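Local coordinates for photosystem II assembly protein Ycf48 (Thermosynechococcus elongatus, PDB 5OJ5) that binds the C-terminal prepropeptide of D1 and probably assists early photosystem II assembly and the replacement of photodamaged D1, at residues A[245-250]-A[260-265]. Numbering follows the deposited sequence. Where two conformers were deposited one is given.
Sequences GKIAFS and ELLSPL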
loop_
_atom_site.group_PDB
_atom_site.type_symbol
_atom_site.label_atom_id
_atom_site.label_comp_id
_atom_site.label_asym_id
_atom_site.label_seq_id
_atom_site.Cartn_x
_atom_site.Cartn_y
_atom_site.Cartn_z
ATOM N N GLY A 245 4.719 14.284 11.498
ATOM C CA GLY A 245 5.540 13.201 12.008
ATOM C C GLY A 245 5.006 12.571 13.269
ATOM O O GLY A 245 5.790 12.148 14.122
ATOM N N LYS A 246 3.688 12.460 13.415
ATOM C CA LYS A 246 3.125 11.862 14.604
ATOM C C LYS A 246 2.263 10.659 14.229
ATOM O O LYS A 246 1.718 10.582 13.137
ATOM C CB LYS A 246 2.306 12.893 15.392
ATOM C CG LYS A 246 2.992 14.214 15.638
ATOM C CD LYS A 246 4.094 14.097 16.628
ATOM C CE LYS A 246 4.807 15.436 16.831
ATOM N NZ LYS A 246 6.054 15.440 15.995
ATOM N N ILE A 247 2.131 9.730 15.172
ATOM C CA ILE A 247 1.334 8.517 14.975
ATOM C C ILE A 247 0.504 8.221 16.217
ATOM O O ILE A 247 0.807 8.711 17.307
ATOM C CB ILE A 247 2.160 7.272 14.571
ATOM C CG1 ILE A 247 2.946 6.743 15.771
ATOM C CG2 ILE A 247 3.035 7.567 13.390
ATOM C CD1 ILE A 247 3.733 5.465 15.477
ATOM N N ALA A 248 -0.543 7.407 16.051
ATOM C CA ALA A 248 -1.330 6.922 17.180
ATOM C C ALA A 248 -1.997 5.599 16.833
ATOM O O ALA A 248 -2.097 5.211 15.662
ATOM C CB ALA A 248 -2.389 7.950 17.626
ATOM N N PHE A 249 -2.450 4.897 17.872
ATOM C CA PHE A 249 -3.106 3.604 17.750
ATOM C C PHE A 249 -4.431 3.637 18.492
ATOM O O PHE A 249 -4.554 4.256 19.557
ATOM C CB PHE A 249 -2.236 2.495 18.367
ATOM C CG PHE A 249 -0.893 2.367 17.716
ATOM C CD1 PHE A 249 -0.747 1.562 16.613
ATOM C CD2 PHE A 249 0.198 3.090 18.156
ATOM C CE1 PHE A 249 0.504 1.446 15.971
ATOM C CE2 PHE A 249 1.441 2.975 17.518
ATOM C CZ PHE A 249 1.585 2.150 16.418
ATOM N N SER A 250 -5.416 2.930 17.948
ATOM C CA SER A 250 -6.723 2.909 18.574
ATOM C C SER A 250 -6.731 1.992 19.806
ATOM O O SER A 250 -5.902 1.086 19.966
ATOM C CB SER A 250 -7.796 2.503 17.560
ATOM O OG SER A 250 -7.648 1.168 17.149
ATOM N N GLU A 260 -2.394 7.982 23.035
ATOM C CA GLU A 260 -1.526 9.150 23.006
ATOM C C GLU A 260 -0.886 9.361 21.640
ATOM O O GLU A 260 -0.572 8.425 20.905
ATOM C CB GLU A 260 -0.426 9.038 24.082
ATOM C CG GLU A 260 0.871 8.316 23.642
ATOM C CD GLU A 260 1.911 8.082 24.758
ATOM O OE1 GLU A 260 1.865 7.011 25.401
ATOM O OE2 GLU A 260 2.789 8.954 24.973
ATOM N N LEU A 261 -0.688 10.618 21.309
ATOM C CA LEU A 261 -0.023 10.979 20.077
ATOM C C LEU A 261 1.482 10.800 20.263
ATOM O O LEU A 261 2.078 11.437 21.132
ATOM C CB LEU A 261 -0.424 12.413 19.730
ATOM C CG LEU A 261 -0.094 12.851 18.307
ATOM C CD1 LEU A 261 -0.738 11.947 17.244
ATOM C CD2 LEU A 261 -0.470 14.303 18.105
ATOM N N LEU A 262 2.091 9.916 19.478
ATOM C CA LEU A 262 3.501 9.573 19.589
ATOM C C LEU A 262 4.310 10.330 18.550
ATOM O O LEU A 262 3.831 10.633 17.453
ATOM C CB LEU A 262 3.703 8.074 19.381
ATOM C CG LEU A 262 2.981 7.172 20.364
ATOM C CD1 LEU A 262 2.930 5.734 19.882
ATOM C CD2 LEU A 262 3.638 7.260 21.743
ATOM N N SER A 263 5.551 10.656 18.923
ATOM C CA SER A 263 6.505 11.320 18.039
ATOM C C SER A 263 7.689 10.382 17.902
ATOM O O SER A 263 8.644 10.441 18.696
ATOM C CB SER A 263 6.961 12.643 18.636
ATOM O OG SER A 263 5.838 13.429 18.941
ATOM N N PRO A 264 7.667 9.503 16.912
ATOM C CA PRO A 264 8.762 8.526 16.775
ATOM C C PRO A 264 10.141 9.145 16.578
ATOM O O PRO A 264 11.124 8.571 17.067
ATOM C CB PRO A 264 8.309 7.713 15.553
ATOM C CG PRO A 264 6.829 7.753 15.648
ATOM C CD PRO A 264 6.512 9.160 16.071
ATOM N N LEU A 265 10.246 10.284 15.883
ATOM C CA LEU A 265 11.515 10.987 15.674
ATOM C C LEU A 265 11.646 12.222 16.547
ATOM O O LEU A 265 12.521 13.061 16.296
ATOM C CB LEU A 265 11.698 11.387 14.211
ATOM C CG LEU A 265 12.420 10.381 13.347
ATOM C CD1 LEU A 265 12.534 10.861 11.929
ATOM C CD2 LEU A 265 13.791 10.077 13.897
HETATM O O HOH W 1 8.364 12.154 14.881
HETATM O O HOH W 2 -1.481 5.917 20.410
#
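Ile247 and Leu262 form a hydrogen-bonded antiparallel pair, a worked example of how one beta bridge can pin a loop to a blade edge. Leu262 N gives its hydrogen to Ile247 O at 2.8 Å; the return bond, Ile247 N to Leu262 O, is 3.0 Å long. Beyond the bridge, one water accepts from Phe249 N and donates to Glu260 O, another accepts from Leu265 N and donates to Gly245 O, and Phe249 also bonds directly to the backbone of Gly259.

The Leu262 side chain reads from root to tip. Its CB lies 3.6 Å from Ile247 O and 3.9 Å from Ile247 CG1, and its CG 4.1 Å from Ile247 O. CG is anti to the carbonyl carbon (chi1 -60°), and an extended chi2 of 165° carries CD1 to the Phe249 ring edge, in plane, 3.9 Å from CE2. Pro264 CG adds to this face, meeting Ile247 CD1 at 3.9 Å. On the opposite face, Leu261 CD1 lies 3.7 Å from Lys246 CB.

Segment 260-265 thus runs where other blades of the seven-bladed propeller have their fourth strand. The backbone pair sets the register; packing is apolar around Ile247 and Phe249 but mixed at Lys246, whose NZ is hydrogen-bonded to Asn268 OD1 and Gly244 O.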